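Local coordinates for protein ecto-NAD+ glycohydrolase (CD38 molecule) (Bos taurus, PDB 3GC6) that is a glycosylated member of the ADP-ribosyl cyclase family, with a mostly helical part joined to a part built round a four-stranded parallel sheet, at residues V167-S172 against L197-V202; S210-G215 against C234-S239; Q45-A50 against N73-T78; Q84-K89 against N163-V168. The protein carries 1 engineered substitution. All coordinates share one frame; numbering follows the deposited sequence. Where two conformers were deposited one is given.

Contact 1 of 4, residues V167-S172 against L197-V202; sequences VVLNGS and LEAWLV. With NAG (2-acetamido-2-deoxy-beta-D-glucopyranose), chain C.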
loop_
_atom_site.group_PDB
_atom_site.type_symbol
_atom_site.label_atom_id
_atom_site.label_comp_id
_atom_site.label_asym_id
_atom_site.label_seq_id
_atom_site.Cartn_x
_atom_site.Cartn_y
_atom_site.Cartn_z
ATOM N N VAL A 167 9.964 -22.690 -16.003
ATOM C CA VAL A 167 9.286 -22.202 -17.215
ATOM C C VAL A 167 8.245 -23.200 -17.695
ATOM O O VAL A 167 8.472 -24.413 -17.669
ATOM C CB VAL A 167 10.261 -21.846 -18.380
ATOM C CG1 VAL A 167 11.063 -23.065 -18.828
ATOM C CG2 VAL A 167 9.504 -21.253 -19.569
ATOM N N VAL A 168 7.096 -22.672 -18.110
ATOM C CA VAL A 168 6.002 -23.491 -18.659
ATOM C C VAL A 168 5.957 -23.292 -20.171
ATOM O O VAL A 168 5.705 -22.193 -20.662
ATOM C CB VAL A 168 4.672 -23.016 -18.074
ATOM C CG1 VAL A 168 3.524 -23.906 -18.539
ATOM C CG2 VAL A 168 4.737 -23.043 -16.549
ATOM N N LEU A 169 6.180 -24.391 -20.894
ATOM C CA LEU A 169 6.252 -24.365 -22.346
ATOM C C LEU A 169 5.185 -25.283 -22.968
ATOM O O LEU A 169 4.640 -26.149 -22.284
ATOM C CB LEU A 169 7.644 -24.786 -22.807
ATOM C CG LEU A 169 8.764 -23.868 -22.327
ATOM C CD1 LEU A 169 10.122 -24.409 -22.776
ATOM C CD2 LEU A 169 8.600 -22.445 -22.889
ATOM N N ASN A 170 4.920 -25.067 -24.251
ATOM C CA ASN A 170 3.777 -25.701 -24.918
ATOM C C ASN A 170 4.185 -26.925 -25.721
ATOM O O ASN A 170 4.756 -26.780 -26.794
ATOM C CB ASN A 170 3.129 -24.668 -25.835
ATOM C CG ASN A 170 1.734 -25.071 -26.276
ATOM O OD1 ASN A 170 1.471 -26.250 -26.543
ATOM N ND2 ASN A 170 0.835 -24.078 -26.316
ATOM N N GLY A 171 3.929 -28.103 -25.152
ATOM C CA GLY A 171 4.238 -29.383 -25.777
ATOM C C GLY A 171 3.319 -29.700 -26.942
ATOM O O GLY A 171 3.536 -30.713 -27.612
ATOM N N SER A 172 2.327 -28.848 -27.188
ATOM C CA SER A 172 1.418 -29.046 -28.323
ATOM C C SER A 172 1.801 -28.210 -29.546
ATOM O O SER A 172 1.093 -28.202 -30.555
ATOM C CB SER A 172 -0.057 -28.874 -27.921
ATOM O OG SER A 172 -0.482 -30.011 -27.189
ATOM N N LEU A 197 17.153 -23.853 -13.713
ATOM C CA LEU A 197 15.899 -23.692 -14.434
ATOM C C LEU A 197 15.266 -25.038 -14.707
ATOM O O LEU A 197 15.934 -25.969 -15.218
ATOM C CB LEU A 197 16.146 -22.932 -15.750
ATOM C CG LEU A 197 14.918 -22.599 -16.608
ATOM C CD1 LEU A 197 15.165 -21.291 -17.402
ATOM C CD2 LEU A 197 14.565 -23.750 -17.537
ATOM N N GLU A 198 13.984 -25.143 -14.368
ATOM C CA GLU A 198 13.201 -26.309 -14.721
ATOM C C GLU A 198 12.199 -25.920 -15.787
ATOM O O GLU A 198 11.441 -24.937 -15.629
ATOM C CB GLU A 198 12.400 -26.828 -13.532
ATOM C CG GLU A 198 13.198 -27.216 -12.374
ATOM C CD GLU A 198 12.300 -27.583 -11.208
ATOM O OE1 GLU A 198 11.048 -27.598 -11.374
ATOM O OE2 GLU A 198 12.859 -27.853 -10.142
ATOM N N ALA A 199 12.178 -26.690 -16.868
ATOM C CA ALA A 199 11.182 -26.485 -17.926
ATOM C C ALA A 199 10.201 -27.643 -17.924
ATOM O O ALA A 199 10.590 -28.800 -17.764
ATOM C CB ALA A 199 11.843 -26.403 -19.264
ATOM N N TRP A 200 8.941 -27.294 -18.105
ATOM C CA TRP A 200 7.865 -28.252 -18.164
ATOM C C TRP A 200 7.179 -28.083 -19.519
ATOM O O TRP A 200 6.646 -27.002 -19.806
ATOM C CB TRP A 200 6.883 -27.929 -17.030
ATOM C CG TRP A 200 7.514 -28.088 -15.665
ATOM C CD1 TRP A 200 8.184 -27.133 -14.940
ATOM C CD2 TRP A 200 7.524 -29.279 -14.877
ATOM N NE1 TRP A 200 8.621 -27.676 -13.737
ATOM C CE2 TRP A 200 8.236 -28.992 -13.687
ATOM C CE3 TRP A 200 7.022 -30.570 -15.076
ATOM C CZ2 TRP A 200 8.436 -29.952 -12.684
ATOM C CZ3 TRP A 200 7.208 -31.528 -14.066
ATOM C CH2 TRP A 200 7.917 -31.206 -12.889
ATOM N N LEU A 201 7.198 -29.117 -20.374
ATOM C CA LEU A 201 6.524 -29.028 -21.669
ATOM C C LEU A 201 5.180 -29.745 -21.548
ATOM O O LEU A 201 5.157 -30.970 -21.410
ATOM C CB LEU A 201 7.353 -29.701 -22.780
ATOM C CG LEU A 201 8.483 -28.839 -23.372
ATOM C CD1 LEU A 201 9.529 -28.494 -22.329
ATOM C CD2 LEU A 201 9.121 -29.580 -24.544
ATOM N N VAL A 202 4.108 -28.975 -21.628
ATOM C CA VAL A 202 2.774 -29.455 -21.277
ATOM C C VAL A 202 1.918 -29.469 -22.543
ATOM O O VAL A 202 1.907 -28.508 -23.310
ATOM C CB VAL A 202 2.151 -28.542 -20.171
ATOM C CG1 VAL A 202 0.793 -29.114 -19.752
ATOM C CG2 VAL A 202 3.080 -28.495 -18.952
HETATM C C1 NAG C . -0.463 -24.305 -26.959
HETATM C C2 NAG C . -1.490 -24.144 -25.828
HETATM C C3 NAG C . -2.904 -24.043 -26.430
HETATM C C4 NAG C . -3.009 -23.069 -27.612
HETATM C C5 NAG C . -1.867 -23.325 -28.592
HETATM C C6 NAG C . -1.824 -22.313 -29.751
HETATM C C7 NAG C . -0.912 -25.142 -23.658
HETATM C C8 NAG C . -0.735 -26.414 -22.888
HETATM N N2 NAG C . -1.440 -25.271 -24.890
HETATM O O3 NAG C . -3.847 -23.729 -25.425
HETATM O O4 NAG C . -4.271 -23.236 -28.278
HETATM O O5 NAG C . -0.645 -23.236 -27.877
HETATM O O6 NAG C . -1.829 -20.990 -29.254
HETATM O O7 NAG C . -0.594 -24.059 -23.159
#
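Val167 to Asn170 and Ala199 to Val202 pair in parallel as the two middle strands of the four-stranded sheet, the beta strands of a beta-alpha-beta unit whose connection carries helix 182-187. The ladder runs from Val167 N, which donates to Glu198 O at 2.7 Å, to Val202 N, which donates to Leu169 O at 2.9 Å. On the face with Ala199 and Leu201, Val167 CG1 is set, in the conformer modelled, between its own backbone N and carbonyl carbon (chi1 61°) and meets Ala199 CB. Leu169 and Leu201 cross obliquely on that face, CD1 to CD1 at 4.2 Å. Beyond the strand, Gly171 N reaches Val202 O at 2.8 Å from above the carbonyl plane. Asn170 OD1 accepts from Ser172 N at 2.8 Å in an Asx turn, while its ND2 is bonded to C1 of N-acetylglucosamine and donates to Lys89 O. Both ends of the amide that carries the glycan, at the C-terminal end of a middle strand, are thus engaged, which probably restricts rotation of the side chain.

Contact 2 of 4, residues S210-G215 against C234-S239; sequences SDSCSG and CMDNLS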
loop_
_atom_site.group_PDB
_atom_site.type_symbol
_atom_site.label_atom_id
_atom_site.label_comp_id
_atom_site.label_asym_id
_atom_site.label_seq_id
_atom_site.Cartn_x
_atom_site.Cartn_y
_atom_site.Cartn_z
ATOM N N SER A 210 3.538 -32.573 -29.578
ATOM C CA SER A 210 4.191 -32.204 -30.831
ATOM C C SER A 210 5.662 -31.841 -30.625
ATOM O O SER A 210 6.437 -31.814 -31.578
ATOM C CB SER A 210 3.481 -31.011 -31.467
ATOM O OG SER A 210 2.210 -31.395 -31.974
ATOM N N ASP A 211 6.032 -31.541 -29.379
ATOM C CA ASP A 211 7.455 -31.323 -29.054
ATOM C C ASP A 211 7.810 -31.971 -27.725
ATOM O O ASP A 211 6.939 -32.293 -26.931
ATOM C CB ASP A 211 7.789 -29.828 -29.047
ATOM C CG ASP A 211 9.268 -29.544 -29.321
ATOM O OD1 ASP A 211 9.971 -30.440 -29.856
ATOM O OD2 ASP A 211 9.721 -28.417 -29.018
ATOM N N SER A 212 9.101 -32.160 -27.476
ATOM C CA SER A 212 9.542 -32.802 -26.257
ATOM C C SER A 212 10.906 -32.262 -25.843
ATOM O O SER A 212 11.490 -31.466 -26.570
ATOM C CB SER A 212 9.654 -34.312 -26.468
ATOM O OG SER A 212 10.833 -34.621 -27.181
ATOM N N CYS A 213 11.389 -32.723 -24.702
ATOM C CA CYS A 213 12.678 -32.245 -24.188
ATOM C C CYS A 213 13.812 -32.648 -25.108
ATOM O O CYS A 213 14.910 -32.065 -25.040
ATOM C CB CYS A 213 12.969 -32.738 -22.772
ATOM S SG CYS A 213 11.853 -32.025 -21.534
ATOM N N SER A 214 13.555 -33.635 -25.968
ATOM C CA SER A 214 14.631 -34.132 -26.834
ATOM C C SER A 214 14.619 -33.478 -28.202
ATOM O O SER A 214 15.423 -33.833 -29.073
ATOM C CB SER A 214 14.557 -35.651 -26.970
ATOM O OG SER A 214 14.882 -36.272 -25.737
ATOM N N GLY A 215 13.720 -32.521 -28.401
ATOM C CA GLY A 215 13.618 -31.899 -29.710
ATOM C C GLY A 215 14.659 -30.823 -29.951
ATOM O O GLY A 215 15.336 -30.376 -29.024
ATOM N N CYS A 234 14.604 -30.670 -17.672
ATOM C CA CYS A 234 13.457 -30.591 -18.535
ATOM C C CYS A 234 12.539 -31.804 -18.368
ATOM O O CYS A 234 13.014 -32.954 -18.363
ATOM C CB CYS A 234 13.935 -30.454 -19.991
ATOM S SG CYS A 234 12.669 -30.137 -21.196
ATOM N N MET A 235 11.242 -31.533 -18.242
ATOM C CA MET A 235 10.229 -32.561 -18.029
ATOM C C MET A 235 9.126 -32.397 -19.078
ATOM O O MET A 235 8.691 -31.276 -19.336
ATOM C CB MET A 235 9.643 -32.403 -16.616
ATOM C CG MET A 235 10.538 -32.883 -15.446
ATOM S SD MET A 235 12.019 -31.949 -14.952
ATOM C CE MET A 235 11.373 -30.268 -14.796
ATOM N N ASP A 236 8.676 -33.492 -19.705
ATOM C CA ASP A 236 7.706 -33.398 -20.780
ATOM C C ASP A 236 6.683 -34.543 -20.694
ATOM O O ASP A 236 6.568 -35.209 -19.673
ATOM C CB ASP A 236 8.419 -33.399 -22.147
ATOM C CG ASP A 236 9.238 -34.673 -22.372
ATOM O OD1 ASP A 236 8.925 -35.689 -21.730
ATOM O OD2 ASP A 236 10.212 -34.659 -23.166
ATOM N N ASN A 237 5.933 -34.705 -21.769
ATOM C CA ASN A 237 4.895 -35.711 -21.884
ATOM C C ASN A 237 3.929 -35.646 -20.714
ATOM O O ASN A 237 3.658 -36.651 -20.065
ATOM C CB ASN A 237 5.509 -37.109 -22.018
ATOM C CG ASN A 237 4.540 -38.090 -22.668
ATOM O OD1 ASN A 237 3.568 -37.675 -23.318
ATOM N ND2 ASN A 237 4.787 -39.374 -22.487
ATOM N N LEU A 238 3.478 -34.430 -20.416
ATOM C CA LEU A 238 2.502 -34.186 -19.328
ATOM C C LEU A 238 1.319 -33.426 -19.878
ATOM O O LEU A 238 1.484 -32.439 -20.593
ATOM C CB LEU A 238 3.127 -33.286 -18.223
ATOM C CG LEU A 238 4.229 -33.874 -17.362
ATOM C CD1 LEU A 238 4.873 -32.744 -16.566
ATOM C CD2 LEU A 238 3.692 -34.951 -16.422
ATOM N N SER A 239 0.101 -33.853 -19.529
ATOM C CA SER A 239 -1.074 -33.072 -19.855
ATOM C C SER A 239 -1.171 -31.923 -18.859
ATOM O O SER A 239 -0.479 -31.919 -17.824
ATOM C CB SER A 239 -2.349 -33.939 -19.718
ATOM O OG SER A 239 -2.520 -34.304 -18.357
HETATM O O HOH W 1 6.182 -33.619 -24.673
HETATM O O HOH W 2 12.029 -36.160 -24.357
#
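Cys213 and Cys234 are joined by a disulfide, SG to SG 2.1 Å with chi3 -84°, and this is the tight part of the contact. Beside it, Cys213 N donates to Asp236 OD2 at 2.7 Å in an almost straight bond (171°), using the carboxylate lone pair that faces away from the other oxygen. With CG placed between the backbone N and carbonyl carbon of Asp236 (chi1 60°), the carboxylate extends toward the turn, where OD2 also lies 3.4 Å from Ser212 CB. The solvent side is looser and bridged by water. One water donates to Asp236 OD2 at 2.6 Å and, in one modelled conformer of Ser214, bonds to its OG; another donates to Asp211 O and accepts from Asn237 N. Ser212 OG in turn accepts from Ser214 N at 3.1 Å, an ST turn within the type I turn from Ser212 to Gly215. Gly215 is the N-cap of helix 216-227, so the disulfide fastens the start of this helix to edge strand 231-239, at the surface of the parallel sheet.

Contact 3 of 4, residues Q45-A50 against N73-T78; sequences QAIRQA and NLAPPT. With SO4 (sulfate ion), chain I.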
loop_
_atom_site.group_PDB
_atom_site.type_symbol
_atom_site.label_atom_id
_atom_site.label_comp_id
_atom_site.label_asym_id
_atom_site.label_seq_id
_atom_site.Cartn_x
_atom_site.Cartn_y
_atom_site.Cartn_z
ATOM N N GLN A 45 0.476 6.946 -6.849
ATOM C CA GLN A 45 0.368 8.188 -7.600
ATOM C C GLN A 45 1.654 8.407 -8.383
ATOM O O GLN A 45 1.619 8.734 -9.576
ATOM C CB GLN A 45 0.106 9.397 -6.678
ATOM C CG GLN A 45 0.048 10.724 -7.463
ATOM C CD GLN A 45 -0.218 11.937 -6.596
ATOM O OE1 GLN A 45 -0.407 11.821 -5.386
ATOM N NE2 GLN A 45 -0.244 13.124 -7.224
ATOM N N ALA A 46 2.791 8.246 -7.712
ATOM C CA ALA A 46 4.082 8.437 -8.369
ATOM C C ALA A 46 4.303 7.417 -9.490
ATOM O O ALA A 46 4.856 7.745 -10.543
ATOM C CB ALA A 46 5.251 8.410 -7.383
ATOM N N ILE A 47 3.923 6.160 -9.239
ATOM C CA ILE A 47 4.042 5.113 -10.273
ATOM C C ILE A 47 3.215 5.451 -11.525
ATOM O O ILE A 47 3.709 5.353 -12.673
ATOM C CB ILE A 47 3.690 3.725 -9.679
ATOM C CG1 ILE A 47 4.843 3.271 -8.783
ATOM C CG2 ILE A 47 3.487 2.711 -10.784
ATOM C CD1 ILE A 47 4.444 2.140 -7.788
ATOM N N ARG A 48 1.961 5.854 -11.329
ATOM C CA ARG A 48 1.129 6.245 -12.462
ATOM C C ARG A 48 1.766 7.428 -13.194
ATOM O O ARG A 48 1.856 7.445 -14.427
ATOM C CB ARG A 48 -0.288 6.622 -12.012
ATOM C CG ARG A 48 -1.224 6.985 -13.149
ATOM C CD ARG A 48 -2.627 7.289 -12.615
ATOM N NE ARG A 48 -2.605 8.425 -11.684
ATOM C CZ ARG A 48 -2.930 8.359 -10.390
ATOM N NH1 ARG A 48 -2.869 9.449 -9.635
ATOM N NH2 ARG A 48 -3.320 7.217 -9.846
ATOM N N GLN A 49 2.195 8.433 -12.434
ATOM C CA GLN A 49 2.753 9.623 -13.078
ATOM C C GLN A 49 4.020 9.258 -13.887
ATOM O O GLN A 49 4.204 9.761 -15.015
ATOM C CB GLN A 49 3.033 10.709 -12.034
ATOM C CG GLN A 49 1.718 11.326 -11.544
ATOM C CD GLN A 49 1.910 12.253 -10.368
ATOM O OE1 GLN A 49 2.958 12.238 -9.737
ATOM N NE2 GLN A 49 0.894 13.061 -10.067
ATOM N N ALA A 50 4.871 8.392 -13.320
ATOM C CA ALA A 50 6.096 7.947 -14.017
ATOM C C ALA A 50 5.754 7.135 -15.272
ATOM O O ALA A 50 6.440 7.245 -16.291
ATOM C CB ALA A 50 6.990 7.121 -13.082
ATOM N N ASN A 73 12.453 1.798 -11.455
ATOM C CA ASN A 73 13.047 2.123 -10.149
ATOM C C ASN A 73 12.015 2.242 -9.042
ATOM O O ASN A 73 12.308 1.951 -7.886
ATOM C CB ASN A 73 13.857 3.420 -10.194
ATOM C CG ASN A 73 15.175 3.255 -10.908
ATOM O OD1 ASN A 73 15.610 2.138 -11.214
ATOM N ND2 ASN A 73 15.827 4.388 -11.185
ATOM N N LEU A 74 10.806 2.675 -9.391
ATOM C CA LEU A 74 9.754 2.826 -8.394
ATOM C C LEU A 74 9.138 1.477 -7.986
ATOM O O LEU A 74 8.553 1.366 -6.908
ATOM C CB LEU A 74 8.645 3.743 -8.900
ATOM C CG LEU A 74 9.026 5.222 -9.022
ATOM C CD1 LEU A 74 7.957 5.983 -9.756
ATOM C CD2 LEU A 74 9.269 5.821 -7.645
ATOM N N ALA A 75 9.271 0.462 -8.846
ATOM C CA ALA A 75 8.651 -0.835 -8.580
ATOM C C ALA A 75 9.332 -1.928 -9.436
ATOM O O ALA A 75 8.780 -2.382 -10.436
ATOM C CB ALA A 75 7.144 -0.781 -8.847
ATOM N N PRO A 76 10.557 -2.333 -9.060
ATOM C CA PRO A 76 11.266 -3.302 -9.900
ATOM C C PRO A 76 10.553 -4.635 -9.922
ATOM O O PRO A 76 9.963 -5.016 -8.908
ATOM C CB PRO A 76 12.620 -3.481 -9.203
ATOM C CG PRO A 76 12.754 -2.304 -8.307
ATOM C CD PRO A 76 11.373 -1.847 -7.926
ATOM N N PRO A 77 10.598 -5.345 -11.058
ATOM C CA PRO A 77 9.876 -6.636 -11.171
ATOM C C PRO A 77 10.689 -7.797 -10.584
ATOM O O PRO A 77 11.038 -8.761 -11.284
ATOM C CB PRO A 77 9.723 -6.798 -12.677
ATOM C CG PRO A 77 10.971 -6.141 -13.219
ATOM C CD PRO A 77 11.185 -4.931 -12.355
ATOM N N THR A 78 10.930 -7.716 -9.290
ATOM C CA THR A 78 11.781 -8.650 -8.556
ATOM C C THR A 78 10.860 -9.636 -7.835
ATOM O O THR A 78 9.904 -9.195 -7.189
ATOM C CB THR A 78 12.608 -7.851 -7.520
ATOM O OG1 THR A 78 13.374 -6.845 -8.197
ATOM C CG2 THR A 78 13.546 -8.738 -6.740
HETATM S S SO4 I . -2.530 16.246 -6.571
HETATM O O1 SO4 I . -1.142 15.803 -6.431
HETATM O O2 SO4 I . -2.679 17.573 -5.974
HETATM O O3 SO4 I . -2.927 16.310 -7.976
HETATM O O4 SO4 I . -3.389 15.295 -5.870
#
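Leu74, in the last, weakly bonded part of helix 69-74, packs against one side of helix 44-55 in the helical part of the fold; no hydrogen bond crosses between 45-50 and 73-78, and the side-chain contacts are apolar. Its CD1 comes closest, 3.6 Å from Ala50 CB, and lies 3.7 Å from Ala46 O, so the methyl sits over the turn between two alanines one helical turn apart. Ala46 O is already the acceptor for Ala50 N in the helix. On the flank, Ile47 CG1 meets Leu74 CB at 3.8 Å, the two side chains sliding past each other in opposite directions. Ile47 keeps CG1 anti to its carbonyl carbon (chi1 -74°), and the chain continues to CD1, which touches CB of the next residue, Ala75, at 4.1 Å.

Further out, Leu110, Leu111 and Leu114 of helix 110-115 pack on Ile47, and Leu110 also touches Ala75, making a shared apolar cluster. Arg42 donates from NH2 to Leu74 O, tying Leu74 to the residues just before helix 44-55. Elsewhere helix 44-55 meets the second subunit, whose Gln25 NE2 donates to Gln45 OE1. A sulfate, probably from the crystallisation liquor, is bound by Gln45 of both subunits; here the side chain is extended (chi1 178°) and its NE2 donates to sulfate O1 at 2.9 Å.

Contact 4 of 4, residues Q84-K89 against N163-V168; sequences QVFWSK and NTVRVV. With NAG (2-acetamido-2-deoxy-beta-D-glucopyranose), chain C.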
loop_
_atom_site.group_PDB
_atom_site.type_symbol
_atom_site.label_atom_id
_atom_site.label_comp_id
_atom_site.label_asym_id
_atom_site.label_seq_id
_atom_site.Cartn_x
_atom_site.Cartn_y
_atom_site.Cartn_z
ATOM N N GLN A 84 9.756 -17.748 -8.926
ATOM C CA GLN A 84 9.581 -17.099 -10.216
ATOM C C GLN A 84 9.228 -18.085 -11.330
ATOM O O GLN A 84 9.859 -19.165 -11.441
ATOM C CB GLN A 84 10.881 -16.372 -10.594
ATOM C CG GLN A 84 10.772 -15.398 -11.752
ATOM C CD GLN A 84 11.903 -14.376 -11.715
ATOM O OE1 GLN A 84 12.527 -14.154 -10.670
ATOM N NE2 GLN A 84 12.165 -13.757 -12.851
ATOM N N VAL A 85 8.234 -17.700 -12.148
ATOM C CA VAL A 85 7.782 -18.496 -13.284
ATOM C C VAL A 85 7.935 -17.716 -14.590
ATOM O O VAL A 85 7.541 -16.528 -14.663
ATOM C CB VAL A 85 6.299 -18.828 -13.117
ATOM C CG1 VAL A 85 5.765 -19.521 -14.375
ATOM C CG2 VAL A 85 6.138 -19.770 -11.890
ATOM N N PHE A 86 8.507 -18.371 -15.603
ATOM C CA PHE A 86 8.577 -17.861 -16.974
ATOM C C PHE A 86 7.640 -18.709 -17.809
ATOM O O PHE A 86 7.275 -19.829 -17.416
ATOM C CB PHE A 86 9.993 -18.039 -17.523
ATOM C CG PHE A 86 11.005 -17.201 -16.824
ATOM C CD1 PHE A 86 11.400 -15.967 -17.370
ATOM C CD2 PHE A 86 11.553 -17.621 -15.608
ATOM C CE1 PHE A 86 12.364 -15.167 -16.689
ATOM C CE2 PHE A 86 12.489 -16.839 -14.932
ATOM C CZ PHE A 86 12.901 -15.612 -15.477
ATOM N N TRP A 87 7.209 -18.172 -18.943
ATOM C CA TRP A 87 6.289 -18.936 -19.778
ATOM C C TRP A 87 6.391 -18.439 -21.208
ATOM O O TRP A 87 6.818 -17.310 -21.459
ATOM C CB TRP A 87 4.843 -18.817 -19.244
ATOM C CG TRP A 87 4.317 -17.382 -19.273
ATOM C CD1 TRP A 87 4.458 -16.414 -18.296
ATOM C CD2 TRP A 87 3.596 -16.770 -20.332
ATOM N NE1 TRP A 87 3.847 -15.222 -18.698
ATOM C CE2 TRP A 87 3.325 -15.426 -19.957
ATOM C CE3 TRP A 87 3.153 -17.228 -21.581
ATOM C CZ2 TRP A 87 2.606 -14.555 -20.780
ATOM C CZ3 TRP A 87 2.456 -16.352 -22.414
ATOM C CH2 TRP A 87 2.205 -15.027 -22.008
ATOM N N SER A 88 5.988 -19.303 -22.137
ATOM C CA SER A 88 5.975 -18.879 -23.532
ATOM C C SER A 88 4.955 -19.723 -24.260
ATOM O O SER A 88 5.037 -20.954 -24.218
ATOM C CB SER A 88 7.370 -19.104 -24.149
ATOM O OG SER A 88 7.464 -18.556 -25.466
ATOM N N LYS A 89 3.970 -19.060 -24.872
ATOM C CA LYS A 89 2.898 -19.731 -25.636
ATOM C C LYS A 89 1.937 -20.552 -24.767
ATOM O O LYS A 89 1.165 -21.351 -25.285
ATOM C CB LYS A 89 3.444 -20.602 -26.780
ATOM C CG LYS A 89 4.652 -20.013 -27.545
ATOM C CD LYS A 89 4.320 -18.665 -28.155
ATOM C CE LYS A 89 5.519 -18.048 -28.925
ATOM N NZ LYS A 89 6.004 -18.862 -30.076
ATOM N N ASN A 163 17.915 -18.531 -7.357
ATOM C CA ASN A 163 17.713 -19.946 -7.057
ATOM C C ASN A 163 16.930 -20.693 -8.141
ATOM O O ASN A 163 17.288 -20.575 -9.320
ATOM C CB ASN A 163 17.126 -20.107 -5.655
ATOM C CG ASN A 163 18.090 -19.588 -4.581
ATOM O OD1 ASN A 163 19.283 -19.526 -4.815
ATOM N ND2 ASN A 163 17.572 -19.237 -3.423
ATOM N N THR A 164 15.909 -21.466 -7.790
ATOM C CA THR A 164 15.245 -22.262 -8.828
ATOM C C THR A 164 14.162 -21.460 -9.534
ATOM O O THR A 164 13.301 -20.882 -8.866
ATOM C CB THR A 164 14.639 -23.563 -8.263
ATOM O OG1 THR A 164 15.715 -24.400 -7.833
ATOM C CG2 THR A 164 13.827 -24.300 -9.335
ATOM N N VAL A 165 14.218 -21.421 -10.868
ATOM C CA VAL A 165 13.136 -20.804 -11.667
ATOM C C VAL A 165 12.452 -21.890 -12.505
ATOM O O VAL A 165 13.073 -22.906 -12.831
ATOM C CB VAL A 165 13.596 -19.643 -12.587
ATOM C CG1 VAL A 165 14.311 -18.566 -11.747
ATOM C CG2 VAL A 165 14.502 -20.145 -13.684
ATOM N N ARG A 166 11.186 -21.655 -12.859
ATOM C CA ARG A 166 10.412 -22.640 -13.613
ATOM C C ARG A 166 9.908 -21.980 -14.877
ATOM O O ARG A 166 9.581 -20.794 -14.882
ATOM C CB ARG A 166 9.248 -23.168 -12.748
ATOM C CG ARG A 166 9.767 -23.920 -11.508
ATOM C CD ARG A 166 8.819 -23.951 -10.321
ATOM N NE ARG A 166 9.371 -24.879 -9.323
ATOM C CZ ARG A 166 10.088 -24.487 -8.275
ATOM N NH1 ARG A 166 10.289 -23.188 -8.070
ATOM N NH2 ARG A 166 10.578 -25.392 -7.417
ATOM N N VAL A 167 9.964 -22.690 -16.003
ATOM C CA VAL A 167 9.286 -22.202 -17.215
ATOM C C VAL A 167 8.245 -23.200 -17.695
ATOM O O VAL A 167 8.472 -24.413 -17.669
ATOM C CB VAL A 167 10.261 -21.846 -18.380
ATOM C CG1 VAL A 167 11.063 -23.065 -18.828
ATOM C CG2 VAL A 167 9.504 -21.253 -19.569
ATOM N N VAL A 168 7.096 -22.672 -18.110
ATOM C CA VAL A 168 6.002 -23.491 -18.659
ATOM C C VAL A 168 5.957 -23.292 -20.171
ATOM O O VAL A 168 5.705 -22.193 -20.662
ATOM C CB VAL A 168 4.672 -23.016 -18.074
ATOM C CG1 VAL A 168 3.524 -23.906 -18.539
ATOM C CG2 VAL A 168 4.737 -23.043 -16.549
HETATM C C1 NAG C . -0.463 -24.305 -26.959
HETATM C C2 NAG C . -1.490 -24.144 -25.828
HETATM C C3 NAG C . -2.904 -24.043 -26.430
HETATM C C4 NAG C . -3.009 -23.069 -27.612
HETATM C C5 NAG C . -1.867 -23.325 -28.592
HETATM C C6 NAG C . -1.824 -22.313 -29.751
HETATM C C7 NAG C . -0.912 -25.142 -23.658
HETATM C C8 NAG C . -0.735 -26.414 -22.888
HETATM N N2 NAG C . -1.440 -25.271 -24.890
HETATM O O3 NAG C . -3.847 -23.729 -25.425
HETATM O O4 NAG C . -4.271 -23.236 -28.278
HETATM O O5 NAG C . -0.645 -23.236 -27.877
HETATM O O6 NAG C . -1.829 -20.990 -29.254
HETATM O O7 NAG C . -0.594 -24.059 -23.159
HETATM O O HOH W 3 12.604 -18.170 -8.574
HETATM O O HOH W 4 10.305 -20.972 -9.368
#
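Phe86 holds CG anti to its carbonyl carbon (chi1 -66°), which swings the ring along the strand toward Val165, where CE2 lies 3.8 Å from Val165 CB. The ring and the valine cross at an angle, and Arg166 O sits at the ring edge, in its plane. In the conformer modelled, Val167 CG2 lies against Phe86 CB and the Phe86 carbonyl. These groups lie on the face of the four-stranded parallel sheet that helix 182-187 covers, with Phe183 touching both Phe86 and Val167; Val85 and Val168 are on the other face, under helix 91-101. Four backbone bonds zip edge strand 85-88 to strand 164-170: Arg166 N donates to Gln84 O (3.2 Å), Phe86 N to Arg166 O (2.7 Å), Val168 N to Phe86 O (2.9 Å) and Ser88 N to Val168 O (3.3 Å). Near the start of the strands Thr164 CG2 lies over one face of the Arg166 guanidinium, offset toward its rim, and Arg166 NH1 donates to a water at 2.6 Å in the guanidinium plane.

Along the chain, contact 3 closes first. In the parallel sheet, ordered 85-88, 164-170, 196-203, 231-239, contacts 4 and 1 are the first two strand pairs, and contact 2 ties a loop to the last strand. Contacts 4 and 1 share strand 164-170, with Val167 and Val168 in both, and their centres are about 8 Å apart. Contacts 1 and 2 are about 7 Å apart between centres and meet where Leu201 N approaches Met235 O at 2.8 Å. Helix 69-74 of contact 3 and strand 85-88 follow each other in the chain, joined by a loop. The second subunit reaches contact 3, whereas no other chain touches contact 1, whose centre is about 31 Å away across the chain's centre.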